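Local coordinates for protein Poly(A) ribonuclease pop2 (Schizosaccharomyces pombe, PDB 2P51) that removes poly(A) tails from mRNA as a metal-dependent 3'-exoribonuclease, the catalytic deadenylase subunit of the CCR4-NOT complex, at residues D69-H72 / Y73-R77; F112-D116 / D117-P121. One frame throughout, in Å; residues are numbered along the deposited sequence.

In the fold
Both contacts are local and follow each other along the chain. Contact 1 comes first. It is the opening two turns of helix 69-82, after the long loop that follows strand 47-53. The chain then runs through the antiparallel strands 87-93 and 105-109 of the mixed sheet. Contact 2 comes next, in the loop that leads from strand 105-109 to helix 121-129, and it folds that loop back on itself at the surface. The two neither nest nor cross. The centres of contact 1 and contact 2 are about 23 Å apart, and the two do not touch. Contact 1 faces helix 170-181, while contact 2 sits against helices 121-129 and 134-140.

Contact 1 of 2, residues D69-H72 / Y73-R77; sequences DDYH and YQTLR
Tyr71 O is gripped twice by Thr75, one turn further along the helix. Thr75 N lies 3.0 Å from Tyr71 O and Thr75 OG1 lies 3.1 Å from Tyr71 O. The two donors come from opposite faces of the carbonyl plane. The hydroxyl can fold back because Thr75 OG1 stands beside its own backbone N, opposite the carbonyl carbon (chi1 -67°). The same oxygen sits over one face of the Tyr71 ring, toward the rim, 3.9 Å from CE1 of Tyr71. Thr75 OG1 therefore meets both the backbone and the ring of Tyr71.

Asp70 and Gln74 form a second pair on the helix surface. Gln74 N donates to Asp70 O at 2.8 Å in a nearly straight bond. Gln74 NE2 also reaches Asp70 OD2 at 3.3 Å, but this bond is weak. The carboxylate and amide planes are turned 67° apart. Both groups have other partners: Asp70 OD1 accepts from Lys66 N, and Gln74 NE2 donates to Ala187 O. The other end of the amide, Gln74 OE1, takes a bond of 3.0 Å from Arg77 NH1. This oxygen lies in the plane of the Arg77 guanidinium group. The Gln74 amide thus lies between Asp70 and Arg77.

The backbone bonds are the i to i+4 bonds of a regular alpha helix. The Tyr73 ring meets that of Phe192 in helix 189-199, and the Tyr71 ring meets that of Phe65 in the preceding loop. Thr75 and Leu76 pack on Tyr171, and Leu76 also on Ala174, within helix 170-181.

Contact 2 of 2, residues F112-D116 / D117-P121; sequences FNLQD and DMYAP
The Phe112 ring meets Asp117 over one face and Tyr119 at its edge. Asp117 CB makes a CH-pi contact over the face, 4.2 Å from the centroid of the Phe112 ring. The Asp117 carboxylate plane is turned 59° from the ring. At the edge, Phe112 CE2 touches Tyr119 CD2 at 3.9 Å.

The Tyr119 side chain crosses Leu114 at about a right angle, with its CE2 4.0 Å from Leu114 CD2. Its CG lies between the backbone N and the carbonyl carbon (chi1 46°), which turns the ring back toward Leu114 and Phe112. Tyr119 OH then donates to Leu114 O at 2.8 Å, in the carbonyl plane and on a lone pair. The Leu114 oxygen lies at the edge of the tyrosine ring.

Asp117 and Asn113 are bonded in both directions. Asp117 OD2 takes the N-H of Asn113 at 2.9 Å, on its anti side and 35° out of the carboxylate plane. Asp117 N returns a bond to Asn113 O. The Asn113 side chain forms an Asx motif: its OD1 accepts from Asp116 N at 2.9 Å, from above the amide plane, and more weakly from Gln115 N. The turn is thus held by both backbone and side-chain bonds. A salt bridge from Asp117 OD1 to Lys84 fastens it to the link between helix 69-82 and strand 87-93.

Phe112, Leu114 and Tyr119 all pack on Ile124 of helix 121-129. Leu114 also touches Phe134 of helix 134-140. Ala120 occupies the N-cap position of helix 121-129 and is joined to Pro55 by backbone hydrogen bonding.

Contact 1 of 2, residues D69-H72 / Y73-R77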
ATOM      1  N   ASP A  69     -10.997   1.768 -18.182  1.00 47.97           N
ATOM      2  CA  ASP A  69     -10.421   2.287 -16.960  1.00 47.20           C
ATOM      3  C   ASP A  69     -11.520   2.990 -16.159  1.00 40.65           C
ATOM      4  O   ASP A  69     -11.345   2.966 -14.948  1.00 38.03           O
ATOM      5  CB  ASP A  69      -9.312   3.310 -17.173  1.00 51.31           C
ATOM      6  CG  ASP A  69      -8.237   2.715 -18.056  1.00 56.56           C
ATOM      7  OD1 ASP A  69      -8.551   1.671 -18.675  1.00 60.96           O
ATOM      8  OD2 ASP A  69      -7.142   3.319 -18.085  1.00 55.89           O
ATOM      9  N   ASP A  70     -12.511   3.549 -16.862  1.00 39.25           N
ATOM     10  CA  ASP A  70     -13.565   4.221 -16.072  1.00 42.34           C
ATOM     11  C   ASP A  70     -14.308   3.172 -15.252  1.00 39.95           C
ATOM     12  O   ASP A  70     -14.551   3.344 -14.052  1.00 35.16           O
ATOM     13  CB  ASP A  70     -14.534   5.046 -16.922  1.00 43.15           C
ATOM     14  CG  ASP A  70     -15.587   5.800 -16.123  1.00 42.02           C
ATOM     15  OD1 ASP A  70     -16.767   5.750 -16.537  1.00 50.87           O
ATOM     16  OD2 ASP A  70     -15.360   6.465 -15.083  1.00 43.36           O
ATOM     17  N   TYR A  71     -14.643   2.075 -15.918  1.00 39.74           N
ATOM     18  CA  TYR A  71     -15.272   0.957 -15.203  1.00 38.63           C
ATOM     19  C   TYR A  71     -14.377   0.467 -14.070  1.00 35.18           C
ATOM     20  O   TYR A  71     -14.881   0.149 -12.996  1.00 32.39           O
ATOM     21  CB  TYR A  71     -15.595  -0.173 -16.174  1.00 41.20           C
ATOM     22  CG  TYR A  71     -16.179  -1.431 -15.589  1.00 45.35           C
ATOM     23  CD1 TYR A  71     -17.361  -1.421 -14.864  1.00 47.79           C
ATOM     24  CD2 TYR A  71     -15.558  -2.659 -15.751  1.00 47.09           C
ATOM     25  CE1 TYR A  71     -17.901  -2.576 -14.328  1.00 49.87           C
ATOM     26  CE2 TYR A  71     -16.083  -3.821 -15.222  1.00 49.45           C
ATOM     27  CZ  TYR A  71     -17.258  -3.781 -14.509  1.00 52.10           C
ATOM     28  OH  TYR A  71     -17.789  -4.932 -13.975  1.00 60.85           O
ATOM     29  N   HIS A  72     -13.053   0.391 -14.267  1.00 32.60           N
ATOM     30  CA  HIS A  72     -12.181  -0.043 -13.195  1.00 28.53           C
ATOM     31  C   HIS A  72     -12.228   0.942 -12.021  1.00 27.40           C
ATOM     32  O   HIS A  72     -12.279   0.527 -10.855  1.00 26.63           O
ATOM     33  CB  HIS A  72     -10.715  -0.106 -13.631  1.00 28.70           C
ATOM     34  CG  HIS A  72     -10.448  -0.911 -14.853  1.00 37.85           C
ATOM     35  ND1 HIS A  72      -9.272  -0.827 -15.592  1.00 42.22           N
ATOM     36  CD2 HIS A  72     -11.208  -1.843 -15.484  1.00 43.52           C
ATOM     37  CE1 HIS A  72      -9.323  -1.670 -16.624  1.00 45.26           C
ATOM     38  NE2 HIS A  72     -10.497  -2.292 -16.574  1.00 48.75           N
ATOM     39  N   TYR A  73     -12.193   2.239 -12.349  1.00 26.20           N
ATOM     40  CA  TYR A  73     -12.246   3.248 -11.310  1.00 22.06           C
ATOM     41  C   TYR A  73     -13.588   3.213 -10.591  1.00 23.25           C
ATOM     42  O   TYR A  73     -13.664   3.272  -9.337  1.00 20.47           O
ATOM     43  CB  TYR A  73     -11.965   4.677 -11.812  1.00 23.73           C
ATOM     44  CG  TYR A  73     -12.076   5.626 -10.623  1.00 22.53           C
ATOM     45  CD1 TYR A  73     -11.138   5.583  -9.591  1.00 21.49           C
ATOM     46  CD2 TYR A  73     -13.102   6.556 -10.525  1.00 20.72           C
ATOM     47  CE1 TYR A  73     -11.171   6.415  -8.485  1.00 20.13           C
ATOM     48  CE2 TYR A  73     -13.165   7.401  -9.410  1.00 21.71           C
ATOM     49  CZ  TYR A  73     -12.217   7.335  -8.392  1.00 20.64           C
ATOM     50  OH  TYR A  73     -12.291   8.174  -7.300  1.00 20.64           O
ATOM     51  N   GLN A  74     -14.722   3.110 -11.304  1.00 26.90           N
ATOM     52  CA  GLN A  74     -16.015   3.082 -10.616  1.00 26.29           C
ATOM     53  C   GLN A  74     -16.179   1.827  -9.775  1.00 25.02           C
ATOM     54  O   GLN A  74     -16.876   1.886  -8.747  1.00 25.12           O
ATOM     55  CB  GLN A  74     -17.136   3.197 -11.644  1.00 27.99           C
ATOM     56  CG  GLN A  74     -17.187   4.504 -12.438  1.00 31.04           C
ATOM     57  CD  GLN A  74     -17.091   5.729 -11.537  1.00 29.14           C
ATOM     58  OE1 GLN A  74     -17.625   5.754 -10.429  1.00 28.67           O
ATOM     59  NE2 GLN A  74     -16.408   6.780 -11.967  1.00 29.66           N
ATOM     60  N   THR A  75     -15.568   0.701 -10.139  1.00 24.43           N
ATOM     61  CA  THR A  75     -15.561  -0.483  -9.283  1.00 22.65           C
ATOM     62  C   THR A  75     -14.797  -0.231  -7.989  1.00 19.97           C
ATOM     63  O   THR A  75     -15.255  -0.512  -6.871  1.00 20.98           O
ATOM     64  CB  THR A  75     -14.926  -1.707  -9.979  1.00 29.43           C
ATOM     65  OG1 THR A  75     -15.801  -2.083 -11.057  1.00 30.91           O
ATOM     66  CG2 THR A  75     -14.888  -2.915  -9.078  1.00 26.22           C
ATOM     67  N   LEU A  76     -13.594   0.320  -8.157  1.00 19.91           N
ATOM     68  CA  LEU A  76     -12.760   0.651  -7.008  1.00 18.43           C
ATOM     69  C   LEU A  76     -13.513   1.579  -6.046  1.00 17.89           C
ATOM     70  O   LEU A  76     -13.564   1.378  -4.842  1.00 18.21           O
ATOM     71  CB  LEU A  76     -11.475   1.264  -7.567  1.00 23.67           C
ATOM     72  CG  LEU A  76     -10.355   1.822  -6.730  1.00 21.41           C
ATOM     73  CD1 LEU A  76      -9.094   1.892  -7.600  1.00 18.63           C
ATOM     74  CD2 LEU A  76     -10.660   3.188  -6.131  1.00 19.76           C
ATOM     75  N   ARG A  77     -14.057   2.667  -6.593  1.00 18.40           N
ATOM     76  CA  ARG A  77     -14.705   3.688  -5.772  1.00 20.46           C
ATOM     77  C   ARG A  77     -15.833   3.088  -4.962  1.00 21.61           C
ATOM     78  O   ARG A  77     -16.017   3.325  -3.773  1.00 21.05           O
ATOM     79  CB  ARG A  77     -15.200   4.769  -6.744  1.00 21.19           C
ATOM     80  CG  ARG A  77     -15.957   5.945  -6.164  1.00 28.00           C
ATOM     81  CD  ARG A  77     -16.626   6.722  -7.317  1.00 35.27           C
ATOM     82  NE  ARG A  77     -17.674   7.546  -6.754  1.00 35.26           N
ATOM     83  CZ  ARG A  77     -18.820   7.896  -7.299  1.00 34.43           C
ATOM     84  NH1 ARG A  77     -19.123   7.470  -8.525  1.00 32.25           N
ATOM     85  NH2 ARG A  77     -19.624   8.672  -6.591  1.00 36.94           N
TER

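Contact 2 of 2, residues F112-D116 / D117-P121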
ATOM      1  N   PHE A 112     -11.745  -3.640  12.904  1.00 16.80           N
ATOM      2  CA  PHE A 112     -12.631  -4.377  11.986  1.00 16.83           C
ATOM      3  C   PHE A 112     -13.496  -5.263  12.860  1.00 17.18           C
ATOM      4  O   PHE A 112     -13.028  -5.695  13.944  1.00 20.29           O
ATOM      5  CB  PHE A 112     -11.764  -5.187  11.006  1.00 18.04           C
ATOM      6  CG  PHE A 112     -12.568  -5.579   9.792  1.00 16.19           C
ATOM      7  CD1 PHE A 112     -12.686  -4.667   8.740  1.00 18.05           C
ATOM      8  CD2 PHE A 112     -13.203  -6.822   9.697  1.00 17.60           C
ATOM      9  CE1 PHE A 112     -13.445  -4.991   7.613  1.00 15.21           C
ATOM     10  CE2 PHE A 112     -13.951  -7.117   8.575  1.00 17.18           C
ATOM     11  CZ  PHE A 112     -14.083  -6.205   7.541  1.00 16.53           C
ATOM     12  N   ASN A 113     -14.726  -5.556  12.456  1.00 17.29           N
ATOM     13  CA  ASN A 113     -15.707  -6.254  13.259  1.00 18.66           C
ATOM     14  C   ASN A 113     -16.415  -7.258  12.336  1.00 18.51           C
ATOM     15  O   ASN A 113     -17.174  -6.867  11.459  1.00 21.78           O
ATOM     16  CB  ASN A 113     -16.663  -5.269  13.915  1.00 21.28           C
ATOM     17  CG  ASN A 113     -17.581  -6.009  14.867  1.00 24.16           C
ATOM     18  OD1 ASN A 113     -18.236  -6.953  14.435  1.00 26.32           O
ATOM     19  ND2 ASN A 113     -17.614  -5.534  16.125  1.00 26.48           N
ATOM     20  N   LEU A 114     -16.136  -8.555  12.521  1.00 19.58           N
ATOM     21  CA  LEU A 114     -16.684  -9.562  11.626  1.00 20.90           C
ATOM     22  C   LEU A 114     -18.196  -9.676  11.734  1.00 23.94           C
ATOM     23  O   LEU A 114     -18.893 -10.150  10.847  1.00 27.80           O
ATOM     24  CB  LEU A 114     -16.071 -10.963  11.891  1.00 21.13           C
ATOM     25  CG  LEU A 114     -14.592 -11.063  11.430  1.00 23.38           C
ATOM     26  CD1 LEU A 114     -14.028 -12.428  11.814  1.00 28.89           C
ATOM     27  CD2 LEU A 114     -14.437 -10.776   9.929  1.00 23.92           C
ATOM     28  N   GLN A 115     -18.730  -9.258  12.879  1.00 24.59           N
ATOM     29  CA  GLN A 115     -20.190  -9.368  13.027  1.00 26.54           C
ATOM     30  C   GLN A 115     -20.882  -8.191  12.357  1.00 26.89           C
ATOM     31  O   GLN A 115     -21.988  -8.306  11.830  1.00 33.25           O
ATOM     32  CB  GLN A 115     -20.470  -9.473  14.543  1.00 32.20           C
ATOM     33  CG  GLN A 115     -19.938 -10.728  15.209  1.00 39.02           C
ATOM     34  CD  GLN A 115     -18.463 -10.726  15.560  1.00 48.23           C
ATOM     35  OE1 GLN A 115     -17.775 -11.734  15.299  1.00 61.06           O
ATOM     36  NE2 GLN A 115     -17.902  -9.660  16.145  1.00 55.20           N
ATOM     37  N   ASP A 116     -20.301  -6.984  12.352  1.00 26.42           N
ATOM     38  CA  ASP A 116     -20.995  -5.788  11.934  1.00 29.80           C
ATOM     39  C   ASP A 116     -20.611  -5.266  10.552  1.00 25.01           C
ATOM     40  O   ASP A 116     -21.420  -4.559   9.906  1.00 30.46           O
ATOM     41  CB  ASP A 116     -20.703  -4.613  12.901  1.00 36.73           C
ATOM     42  CG  ASP A 116     -21.140  -4.766  14.330  1.00 43.32           C
ATOM     43  OD1 ASP A 116     -21.926  -5.703  14.608  1.00 52.71           O
ATOM     44  OD2 ASP A 116     -20.729  -3.958  15.220  1.00 53.55           O
ATOM     45  N   ASP A 117     -19.384  -5.548  10.115  1.00 21.51           N
ATOM     46  CA  ASP A 117     -18.805  -4.900   8.945  1.00 20.97           C
ATOM     47  C   ASP A 117     -19.067  -5.718   7.690  1.00 20.06           C
ATOM     48  O   ASP A 117     -19.281  -6.918   7.782  1.00 25.76           O
ATOM     49  CB  ASP A 117     -17.286  -4.718   9.097  1.00 20.24           C
ATOM     50  CG  ASP A 117     -17.000  -3.568  10.050  1.00 21.28           C
ATOM     51  OD1 ASP A 117     -17.825  -2.631  10.161  1.00 26.31           O
ATOM     52  OD2 ASP A 117     -15.950  -3.591  10.725  1.00 21.76           O
ATOM     53  N   MET A 118     -19.051  -5.011   6.561  1.00 20.98           N
ATOM     54  CA  MET A 118     -19.256  -5.663   5.273  1.00 20.41           C
ATOM     55  C   MET A 118     -17.978  -6.253   4.721  1.00 17.91           C
ATOM     56  O   MET A 118     -16.893  -5.686   4.962  1.00 17.47           O
ATOM     57  CB  MET A 118     -19.787  -4.627   4.276  0.52 23.46           C
ATOM     58  CG  MET A 118     -21.073  -3.975   4.734  0.52 23.24           C
ATOM     59  SD  MET A 118     -21.741  -2.792   3.553  0.52 48.17           S
ATOM     60  CE  MET A 118     -20.615  -1.408   3.825  0.52 37.35           C
ATOM     61  N   TYR A 119     -18.038  -7.325   3.944  1.00 16.11           N
ATOM     62  CA  TYR A 119     -16.795  -7.920   3.415  1.00 16.17           C
ATOM     63  C   TYR A 119     -17.111  -9.049   2.469  1.00 15.16           C
ATOM     64  O   TYR A 119     -18.224  -9.614   2.575  1.00 19.50           O
ATOM     65  CB  TYR A 119     -15.926  -8.509   4.513  1.00 16.14           C
ATOM     66  CG  TYR A 119     -16.605  -9.375   5.565  1.00 17.83           C
ATOM     67  CD1 TYR A 119     -16.902 -10.714   5.371  1.00 19.92           C
ATOM     68  CD2 TYR A 119     -16.945  -8.823   6.802  1.00 19.57           C
ATOM     69  CE1 TYR A 119     -17.511 -11.455   6.383  1.00 24.61           C
ATOM     70  CE2 TYR A 119     -17.539  -9.528   7.812  1.00 21.97           C
ATOM     71  CZ  TYR A 119     -17.830 -10.858   7.578  1.00 26.54           C
ATOM     72  OH  TYR A 119     -18.423 -11.631   8.538  1.00 33.46           O
ATOM     73  N   ALA A 120     -16.179  -9.402   1.618  1.00 15.36           N
ATOM     74  CA  ALA A 120     -16.344 -10.643   0.880  1.00 15.21           C
ATOM     75  C   ALA A 120     -15.944 -11.780   1.807  1.00 14.66           C
ATOM     76  O   ALA A 120     -14.819 -11.705   2.284  1.00 16.11           O
ATOM     77  CB  ALA A 120     -15.465 -10.663  -0.344  1.00 15.13           C
ATOM     78  N   PRO A 121     -16.791 -12.767   2.052  1.00 16.00           N
ATOM     79  CA  PRO A 121     -16.376 -13.893   2.903  1.00 16.91           C
ATOM     80  C   PRO A 121     -15.096 -14.547   2.420  1.00 16.35           C
ATOM     81  O   PRO A 121     -14.261 -14.920   3.267  1.00 17.00           O
ATOM     82  CB  PRO A 121     -17.556 -14.878   2.785  1.00 19.74           C
ATOM     83  CG  PRO A 121     -18.707 -13.951   2.615  1.00 21.82           C
ATOM     84  CD  PRO A 121     -18.209 -12.900   1.656  1.00 18.45           C
TER
HETATM   85  O   HOH W   1     -21.038  -8.304   9.109  1.00 42.84           O